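Local coordinates for methyltransferase WBDD (Escherichia coli, PDB 4AZS), which is a bifunctional kinase and methyltransferase that regulates the chain length of the O antigen in serotype O9a, at residues 52-64 with 218-232. Residues are numbered along the deposited sequence; the frame is centred on the assembly and turned at random.
With SO4 (sulfate ion), chain E.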
ATOM      1  N   LEU A  52      24.778   6.133 -47.918  1.00 32.00           N
ATOM      2  CA  LEU A  52      25.752   5.441 -47.126  1.00 31.29           C
ATOM      3  C   LEU A  52      25.522   3.912 -47.135  1.00 30.13           C
ATOM      4  O   LEU A  52      26.465   3.106 -47.215  1.00 29.39           O
ATOM      5  CB  LEU A  52      25.690   5.997 -45.716  1.00 33.89           C
ATOM      6  CG  LEU A  52      26.854   5.739 -44.820  1.00 35.07           C
ATOM      7  CD1 LEU A  52      28.174   6.143 -45.461  1.00 37.80           C
ATOM      8  CD2 LEU A  52      26.655   6.553 -43.549  1.00 36.43           C
ATOM      9  N   ILE A  53      24.271   3.500 -47.053  1.00 26.85           N
ATOM     10  CA  ILE A  53      23.966   2.070 -46.964  1.00 28.48           C
ATOM     11  C   ILE A  53      24.338   1.350 -48.300  1.00 29.51           C
ATOM     12  O   ILE A  53      24.852   0.250 -48.277  1.00 28.38           O
ATOM     13  CB  ILE A  53      22.496   1.845 -46.593  1.00 27.61           C
ATOM     14  CG1 ILE A  53      22.303   2.122 -45.112  1.00 27.29           C
ATOM     15  CG2 ILE A  53      22.043   0.442 -46.876  1.00 27.95           C
ATOM     16  CD1 ILE A  53      20.837   2.226 -44.754  1.00 27.95           C
ATOM     17  N   THR A  54      24.085   1.997 -49.438  1.00 30.83           N
ATOM     18  CA  THR A  54      24.463   1.431 -50.733  1.00 32.62           C
ATOM     19  C   THR A  54      25.986   1.303 -50.890  1.00 32.24           C
ATOM     20  O   THR A  54      26.470   0.351 -51.487  1.00 31.01           O
ATOM     21  CB  THR A  54      23.906   2.263 -51.889  1.00 34.06           C
ATOM     22  OG1 THR A  54      24.461   3.560 -51.835  1.00 41.58           O
ATOM     23  CG2 THR A  54      22.418   2.427 -51.805  1.00 33.09           C
ATOM     24  N   GLU A  55      26.746   2.249 -50.347  1.00 32.55           N
ATOM     25  CA  GLU A  55      28.211   2.158 -50.342  0.70 33.86           C
ATOM     26  C   GLU A  55      28.666   0.910 -49.559  1.00 32.67           C
ATOM     27  O   GLU A  55      29.520   0.144 -49.997  1.00 28.15           O
ATOM     28  CB  GLU A  55      28.798   3.446 -49.755  0.70 39.99           C
ATOM     29  CG  GLU A  55      30.133   3.340 -49.026  0.70 43.27           C
ATOM     30  CD  GLU A  55      30.558   4.681 -48.400  0.70 49.57           C
ATOM     31  OE1 GLU A  55      30.162   5.762 -48.917  0.70 52.30           O
ATOM     32  OE2 GLU A  55      31.297   4.655 -47.391  0.70 50.78           O
ATOM     33  N   GLN A  56      28.071   0.680 -48.394  1.00 31.80           N
ATOM     34  CA  GLN A  56      28.432  -0.453 -47.570  1.00 29.84           C
ATOM     35  C   GLN A  56      27.944  -1.757 -48.203  1.00 27.88           C
ATOM     36  O   GLN A  56      28.650  -2.754 -48.152  1.00 26.14           O
ATOM     37  CB  GLN A  56      27.835  -0.313 -46.168  1.00 32.62           C
ATOM     38  CG  GLN A  56      28.470   0.775 -45.293  1.00 35.05           C
ATOM     39  CD  GLN A  56      29.973   0.616 -45.155  1.00 37.45           C
ATOM     40  OE1 GLN A  56      30.529  -0.493 -45.172  1.00 41.04           O
ATOM     41  NE2 GLN A  56      30.644   1.723 -45.114  1.00 41.25           N
ATOM     42  N   TYR A  57      26.730  -1.753 -48.770  1.00 27.99           N
ATOM     43  CA  TYR A  57      26.262  -2.882 -49.575  1.00 29.02           C
ATOM     44  C   TYR A  57      27.317  -3.260 -50.643  1.00 29.99           C
ATOM     45  O   TYR A  57      27.715  -4.409 -50.725  1.00 28.10           O
ATOM     46  CB  TYR A  57      24.920  -2.600 -50.232  1.00 29.34           C
ATOM     47  CG  TYR A  57      24.434  -3.758 -51.093  1.00 29.50           C
ATOM     48  CD1 TYR A  57      24.852  -3.900 -52.427  1.00 30.56           C
ATOM     49  CD2 TYR A  57      23.623  -4.738 -50.556  1.00 27.82           C
ATOM     50  CE1 TYR A  57      24.431  -4.983 -53.202  1.00 30.95           C
ATOM     51  CE2 TYR A  57      23.213  -5.805 -51.302  1.00 30.65           C
ATOM     52  CZ  TYR A  57      23.612  -5.932 -52.620  1.00 30.58           C
ATOM     53  OH  TYR A  57      23.173  -7.018 -53.304  1.00 31.92           O
ATOM     54  N   ASP A  58      27.786  -2.287 -51.419  1.00 32.38           N
ATOM     55  CA  ASP A  58      28.744  -2.554 -52.510  1.00 33.36           C
ATOM     56  C   ASP A  58      30.044  -3.115 -51.974  1.00 33.25           C
ATOM     57  O   ASP A  58      30.574  -4.086 -52.522  1.00 32.29           O
ATOM     58  CB  ASP A  58      29.054  -1.272 -53.303  1.00 36.56           C
ATOM     59  CG  ASP A  58      27.886  -0.789 -54.114  1.00 37.27           C
ATOM     60  OD1 ASP A  58      26.987  -1.583 -54.385  1.00 38.02           O
ATOM     61  OD2 ASP A  58      27.873   0.396 -54.505  1.00 41.21           O
ATOM     62  N   ASN A  59      30.567  -2.525 -50.884  1.00 35.54           N
ATOM     63  CA  ASN A  59      31.792  -3.027 -50.280  1.00 34.58           C
ATOM     64  C   ASN A  59      31.635  -4.480 -49.917  1.00 31.77           C
ATOM     65  O   ASN A  59      32.511  -5.294 -50.151  1.00 33.95           O
ATOM     66  CB  ASN A  59      32.158  -2.250 -48.997  1.00 38.68           C
ATOM     67  CG  ASN A  59      32.603  -0.835 -49.282  1.00 44.00           C
ATOM     68  OD1 ASN A  59      32.928  -0.487 -50.421  1.00 44.12           O
ATOM     69  ND2 ASN A  59      32.635  -0.007 -48.237  1.00 44.01           N
ATOM     70  N   LEU A  60      30.532  -4.827 -49.285  1.00 31.34           N
ATOM     71  CA  LEU A  60      30.433  -6.191 -48.769  1.00 32.36           C
ATOM     72  C   LEU A  60      30.135  -7.117 -49.936  1.00 32.23           C
ATOM     73  O   LEU A  60      30.584  -8.251 -49.963  1.00 30.98           O
ATOM     74  CB  LEU A  60      29.366  -6.295 -47.688  1.00 31.50           C
ATOM     75  CG  LEU A  60      29.207  -7.684 -47.050  1.00 32.36           C
ATOM     76  CD1 LEU A  60      30.479  -8.209 -46.399  1.00 31.53           C
ATOM     77  CD2 LEU A  60      28.107  -7.549 -46.025  1.00 31.49           C
ATOM     78  N   SER A  61      29.360  -6.643 -50.905  1.00 31.63           N
ATOM     79  CA  SER A  61      29.053  -7.479 -52.049  1.00 33.64           C
ATOM     80  C   SER A  61      30.350  -7.754 -52.858  1.00 35.43           C
ATOM     81  O   SER A  61      30.570  -8.862 -53.325  1.00 36.05           O
ATOM     82  CB  SER A  61      28.019  -6.810 -52.958  1.00 33.62           C
ATOM     83  OG  SER A  61      27.786  -7.632 -54.079  1.00 36.17           O
ATOM     84  N   ARG A  62      31.181  -6.731 -53.012  1.00 37.04           N
ATOM     85  CA  ARG A  62      32.484  -6.896 -53.630  1.00 39.12           C
ATOM     86  C   ARG A  62      33.307  -7.933 -52.874  1.00 38.16           C
ATOM     87  O   ARG A  62      33.859  -8.831 -53.469  1.00 35.06           O
ATOM     88  CB  ARG A  62      33.227  -5.565 -53.685  1.00 43.85           C
ATOM     89  CG  ARG A  62      34.497  -5.542 -54.580  1.00 51.72           C
ATOM     90  CD  ARG A  62      35.138  -4.130 -54.700  1.00 56.39           C
ATOM     91  NE  ARG A  62      34.110  -3.073 -54.842  1.00 63.76           N
ATOM     92  CZ  ARG A  62      33.811  -2.105 -53.953  1.00 65.20           C
ATOM     93  NH1 ARG A  62      34.488  -1.958 -52.815  1.00 66.36           N
ATOM     94  NH2 ARG A  62      32.812  -1.253 -54.215  1.00 62.11           N
ATOM     95  N   ALA A  63      33.350  -7.842 -51.553  1.00 38.38           N
ATOM     96  CA  ALA A  63      34.195  -8.753 -50.760  1.00 36.98           C
ATOM     97  C   ALA A  63      33.729 -10.170 -50.872  1.00 38.11           C
ATOM     98  O   ALA A  63      34.525 -11.067 -50.992  1.00 39.46           O
ATOM     99  CB  ALA A  63      34.199  -8.335 -49.286  1.00 37.06           C
ATOM    100  N   LEU A  64      32.425 -10.395 -50.798  1.00 37.17           N
ATOM    101  CA  LEU A  64      31.914 -11.737 -50.881  1.00 34.95           C
ATOM    102  C   LEU A  64      31.809 -12.215 -52.329  1.00 37.37           C
ATOM    103  O   LEU A  64      31.552 -13.364 -52.575  1.00 36.35           O
ATOM    104  CB  LEU A  64      30.541 -11.820 -50.192  1.00 36.18           C
ATOM    105  CG  LEU A  64      30.464 -11.519 -48.689  1.00 37.70           C
ATOM    106  CD1 LEU A  64      29.050 -11.685 -48.136  1.00 39.74           C
ATOM    107  CD2 LEU A  64      31.424 -12.384 -47.875  1.00 39.47           C
ATOM    108  N   MET A 218      24.801   6.271 -37.008  1.00 24.10           N
ATOM    109  CA  MET A 218      24.710   5.020 -37.726  1.00 23.95           C
ATOM    110  C   MET A 218      26.024   4.265 -37.502  1.00 23.95           C
ATOM    111  O   MET A 218      27.097   4.817 -37.743  1.00 24.51           O
ATOM    112  CB  MET A 218      24.540   5.312 -39.214  1.00 24.61           C
ATOM    113  CG  MET A 218      24.406   4.076 -40.051  1.00 26.14           C
ATOM    114  SD  MET A 218      24.019   4.308 -41.804  1.00 28.61           S
ATOM    115  CE  MET A 218      22.324   4.808 -41.667  1.00 26.01           C
ATOM    116  N   TYR A 219      25.914   3.024 -37.060  1.00 23.63           N
ATOM    117  CA  TYR A 219      27.026   2.128 -36.820  1.00 23.67           C
ATOM    118  C   TYR A 219      27.023   0.947 -37.767  1.00 25.10           C
ATOM    119  O   TYR A 219      25.989   0.445 -38.149  1.00 26.57           O
ATOM    120  CB  TYR A 219      26.938   1.594 -35.395  1.00 24.39           C
ATOM    121  CG  TYR A 219      27.242   2.667 -34.347  1.00 25.84           C
ATOM    122  CD1 TYR A 219      28.570   3.019 -34.033  1.00 26.47           C
ATOM    123  CD2 TYR A 219      26.212   3.407 -33.763  1.00 25.91           C
ATOM    124  CE1 TYR A 219      28.827   4.033 -33.119  1.00 26.89           C
ATOM    125  CE2 TYR A 219      26.479   4.416 -32.845  1.00 26.49           C
ATOM    126  CZ  TYR A 219      27.763   4.691 -32.529  1.00 27.14           C
ATOM    127  OH  TYR A 219      27.982   5.692 -31.666  1.00 34.67           O
ATOM    128  N   LEU A 220      28.207   0.527 -38.138  1.00 24.95           N
ATOM    129  CA  LEU A 220      28.447  -0.677 -38.878  1.00 25.57           C
ATOM    130  C   LEU A 220      29.046  -1.672 -37.888  1.00 25.91           C
ATOM    131  O   LEU A 220      30.049  -1.386 -37.225  1.00 27.38           O
ATOM    132  CB  LEU A 220      29.462  -0.385 -39.963  1.00 26.90           C
ATOM    133  CG  LEU A 220      29.836  -1.535 -40.870  1.00 28.88           C
ATOM    134  CD1 LEU A 220      28.666  -2.108 -41.637  1.00 29.68           C
ATOM    135  CD2 LEU A 220      30.891  -1.041 -41.837  1.00 33.73           C
ATOM    136  N   VAL A 221      28.432  -2.824 -37.759  1.00 26.09           N
ATOM    137  CA  VAL A 221      28.785  -3.765 -36.666  1.00 26.06           C
ATOM    138  C   VAL A 221      29.025  -5.144 -37.286  1.00 24.19           C
ATOM    139  O   VAL A 221      28.341  -5.518 -38.249  1.00 25.41           O
ATOM    140  CB  VAL A 221      27.627  -3.852 -35.682  1.00 24.86           C
ATOM    141  CG1 VAL A 221      27.848  -4.875 -34.615  1.00 25.20           C
ATOM    142  CG2 VAL A 221      27.305  -2.503 -35.093  1.00 27.84           C
ATOM    143  N   SER A 222      29.977  -5.906 -36.778  1.00 24.85           N
ATOM    144  CA  SER A 222      30.135  -7.291 -37.238  1.00 25.02           C
ATOM    145  C   SER A 222      30.713  -8.176 -36.192  1.00 26.40           C
ATOM    146  O   SER A 222      31.577  -7.753 -35.368  1.00 25.61           O
ATOM    147  CB  SER A 222      31.027  -7.390 -38.483  1.00 25.82           C
ATOM    148  OG  SER A 222      31.073  -8.741 -38.952  1.00 26.84           O
ATOM    149  N   ASN A 223      30.243  -9.421 -36.198  1.00 26.93           N
ATOM    150  CA  ASN A 223      30.842 -10.419 -35.325  1.00 28.85           C
ATOM    151  C   ASN A 223      31.757 -11.373 -36.096  1.00 29.12           C
ATOM    152  O   ASN A 223      32.255 -12.322 -35.522  1.00 29.52           O
ATOM    153  CB  ASN A 223      29.799 -11.193 -34.527  1.00 29.35           C
ATOM    154  CG  ASN A 223      29.493 -10.578 -33.178  1.00 30.77           C
ATOM    155  OD1 ASN A 223      30.089  -9.588 -32.755  1.00 33.46           O
ATOM    156  ND2 ASN A 223      28.501 -11.135 -32.515  1.00 32.42           N
ATOM    157  N   HIS A 224      31.991 -11.102 -37.374  1.00 28.32           N
ATOM    158  CA  HIS A 224      32.708 -12.038 -38.231  1.00 30.76           C
ATOM    159  C   HIS A 224      33.742 -11.428 -39.124  1.00 30.94           C
ATOM    160  O   HIS A 224      34.587 -12.151 -39.643  1.00 31.63           O
ATOM    161  CB  HIS A 224      31.697 -12.789 -39.098  1.00 31.97           C
ATOM    162  CG  HIS A 224      30.790 -13.659 -38.314  1.00 34.86           C
ATOM    163  ND1 HIS A 224      31.226 -14.784 -37.694  1.00 38.19           N
ATOM    164  CD2 HIS A 224      29.438 -13.535 -38.012  1.00 34.27           C
ATOM    165  CE1 HIS A 224      30.203 -15.347 -37.037  1.00 39.37           C
ATOM    166  NE2 HIS A 224      29.107 -14.574 -37.226  1.00 38.33           N
ATOM    167  N   ARG A 225      33.655 -10.119 -39.366  1.00 29.33           N
ATOM    168  CA  ARG A 225      34.522  -9.440 -40.304  1.00 30.03           C
ATOM    169  C   ARG A 225      35.027  -8.114 -39.791  1.00 31.05           C
ATOM    170  O   ARG A 225      34.337  -7.384 -39.053  1.00 31.00           O
ATOM    171  CB  ARG A 225      33.775  -9.192 -41.637  1.00 31.31           C
ATOM    172  CG  ARG A 225      33.305 -10.471 -42.345  1.00 32.65           C
ATOM    173  CD  ARG A 225      32.625 -10.227 -43.704  1.00 32.79           C
ATOM    174  NE  ARG A 225      33.583  -9.854 -44.716  1.00 36.57           N
ATOM    175  CZ  ARG A 225      34.256 -10.700 -45.492  1.00 36.43           C
ATOM    176  NH1 ARG A 225      34.063 -11.985 -45.390  1.00 37.59           N
ATOM    177  NH2 ARG A 225      35.146 -10.237 -46.367  1.00 37.07           N
ATOM    178  N   VAL A 226      36.253  -7.794 -40.181  1.00 30.42           N
ATOM    179  CA  VAL A 226      36.695  -6.431 -40.152  1.00 31.11           C
ATOM    180  C   VAL A 226      36.149  -5.749 -41.407  1.00 31.11           C
ATOM    181  O   VAL A 226      36.377  -6.200 -42.510  1.00 31.42           O
ATOM    182  CB  VAL A 226      38.240  -6.348 -40.105  1.00 31.68           C
ATOM    183  CG1 VAL A 226      38.708  -4.908 -40.238  1.00 32.15           C
ATOM    184  CG2 VAL A 226      38.722  -6.931 -38.796  1.00 32.26           C
ATOM    185  N   LEU A 227      35.455  -4.645 -41.216  1.00 30.31           N
ATOM    186  CA  LEU A 227      34.779  -3.957 -42.256  1.00 32.02           C
ATOM    187  C   LEU A 227      35.259  -2.511 -42.272  1.00 34.12           C
ATOM    188  O   LEU A 227      34.668  -1.645 -41.684  1.00 32.33           O
ATOM    189  CB  LEU A 227      33.291  -3.993 -41.977  1.00 32.80           C
ATOM    190  CG  LEU A 227      32.608  -5.351 -41.952  1.00 32.36           C
ATOM    191  CD1 LEU A 227      31.184  -5.229 -41.481  1.00 32.57           C
ATOM    192  CD2 LEU A 227      32.672  -5.992 -43.296  1.00 33.56           C
ATOM    193  N   ILE A 228      36.335  -2.280 -42.991  1.00 38.65           N
ATOM    194  CA  ILE A 228      36.985  -0.993 -43.088  1.00 42.48           C
ATOM    195  C   ILE A 228      37.069  -0.778 -44.593  1.00 43.55           C
ATOM    196  O   ILE A 228      37.300  -1.730 -45.332  1.00 45.14           O
ATOM    197  CB  ILE A 228      38.382  -1.114 -42.437  1.00 46.46           C
ATOM    198  CG1 ILE A 228      38.272  -1.175 -40.923  1.00 45.21           C
ATOM    199  CG2 ILE A 228      39.301   0.044 -42.820  1.00 49.28           C
ATOM    200  CD1 ILE A 228      39.570  -1.618 -40.277  1.00 50.24           C
ATOM    201  N   ASN A 229      36.872   0.439 -45.069  1.00 53.09           N
ATOM    202  CA  ASN A 229      36.500   0.612 -46.492  1.00 59.06           C
ATOM    203  C   ASN A 229      37.556   0.017 -47.429  1.00 60.22           C
ATOM    204  O   ASN A 229      37.244  -0.508 -48.500  1.00 63.91           O
ATOM    205  CB  ASN A 229      36.152   2.081 -46.832  1.00 63.56           C
ATOM    206  CG  ASN A 229      34.720   2.475 -46.394  1.00 64.56           C
ATOM    207  OD1 ASN A 229      33.960   1.673 -45.848  1.00 66.43           O
ATOM    208  ND2 ASN A 229      34.366   3.719 -46.623  1.00 66.86           N
ATOM    209  N   ASP A 230      38.783   0.025 -46.939  1.00 52.95           N
ATOM    210  CA  ASP A 230      39.945  -0.417 -47.640  1.00 54.18           C
ATOM    211  C   ASP A 230      40.309  -1.891 -47.368  1.00 51.76           C
ATOM    212  O   ASP A 230      41.212  -2.454 -47.990  1.00 47.29           O
ATOM    213  CB  ASP A 230      41.040   0.461 -47.033  1.00 64.24           C
ATOM    214  CG  ASP A 230      42.308   0.409 -47.782  1.00 71.80           C
ATOM    215  OD1 ASP A 230      42.264   0.003 -48.960  1.00 85.77           O
ATOM    216  OD2 ASP A 230      43.352   0.788 -47.188  1.00 73.03           O
ATOM    217  N   PHE A 231      39.683  -2.493 -46.363  1.00 44.16           N
ATOM    218  CA  PHE A 231      40.094  -3.807 -45.885  1.00 41.41           C
ATOM    219  C   PHE A 231      38.881  -4.535 -45.348  1.00 41.08           C
ATOM    220  O   PHE A 231      38.354  -4.162 -44.307  1.00 41.44           O
ATOM    221  CB  PHE A 231      41.080  -3.659 -44.725  1.00 41.88           C
ATOM    222  CG  PHE A 231      41.763  -4.956 -44.337  1.00 40.43           C
ATOM    223  CD1 PHE A 231      42.826  -5.411 -45.048  1.00 39.34           C
ATOM    224  CD2 PHE A 231      41.315  -5.710 -43.262  1.00 42.71           C
ATOM    225  CE1 PHE A 231      43.466  -6.593 -44.699  1.00 43.61           C
ATOM    226  CE2 PHE A 231      41.939  -6.909 -42.908  1.00 39.31           C
ATOM    227  CZ  PHE A 231      43.022  -7.339 -43.614  1.00 41.95           C
ATOM    228  N   ASN A 232      38.457  -5.585 -46.032  1.00 38.51           N
ATOM    229  CA  ASN A 232      37.219  -6.244 -45.694  1.00 35.72           C
ATOM    230  C   ASN A 232      37.451  -7.745 -45.701  1.00 38.42           C
ATOM    231  O   ASN A 232      37.529  -8.385 -46.762  1.00 40.18           O
ATOM    232  CB  ASN A 232      36.146  -5.811 -46.680  1.00 36.07           C
ATOM    233  CG  ASN A 232      34.779  -6.325 -46.317  1.00 35.32           C
ATOM    234  OD1 ASN A 232      34.600  -7.508 -45.987  1.00 40.27           O
ATOM    235  ND2 ASN A 232      33.805  -5.466 -46.399  1.00 34.04           N
TER
HETATM  236  S   SO4 E1477      36.081 -13.690 -47.784  1.00 98.54           S
HETATM  237  O1  SO4 E1477      35.177 -14.055 -46.659  1.00 79.01           O
HETATM  238  O2  SO4 E1477      36.440 -12.236 -47.792  1.00 81.91           O
HETATM  239  O3  SO4 E1477      35.366 -13.986 -49.065  1.00 90.55           O
HETATM  240  O4  SO4 E1477      37.316 -14.509 -47.595  1.00 73.36           O
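Leu64 and Arg225 illustrate how a helix can settle on a charged group once that group's polar edge is engaged elsewhere. CD2 of Leu64 lies over one face of the guanidinium, 3.6 Å from NH1 of Arg225, while CD1 of Leu60 and CB of Ala63 approach obliquely. A bend at chi3 (73°) turns the guanidinium of Arg225 side-on to Asn232, whose OD1 accepts from NE at 2.9 Å and from NH2 at 2.8 Å, both bonds in the guanidinium plane. These two bonds, with a weak third to the carbonyl of Asn232, fix the group's rotation; in the crystal a sulfate, probably from the crystallisation liquor, adds two more through NH1 and NH2. CB of Ala63 rests against the same amide, 3.4 Å from Asn232 OD1.

A second polar cluster forms around Asn229, in the type I turn joining strands 225-228 and 231-234. NE2 of Gln56 gives a weak bond to Asn229 OD1; a chain bent at chi2 (-55°) also sets OE1 of Gln56 3.4 Å from CD2 of Leu220. A bond from Asn229 ND2 to OE2 of Glu55 (3.3 Å) is doubtful, since Asn229 is poorly ordered and Glu55 has a second conformer. At the start of the helical segment, Leu52 and Met218 run antiparallel alongside one another, CD2 against SD.

Helix 47-64 packs on the seven-stranded sheet of the Rossmann-like class I methyltransferase fold, its 52-64 part nearly parallel to 218-222 of strand 216-222, which lies between strands 169-173 and 200-207, while the hairpin 225-234 reaches strand 316-322 of the kinase part through Ile228 and Phe231.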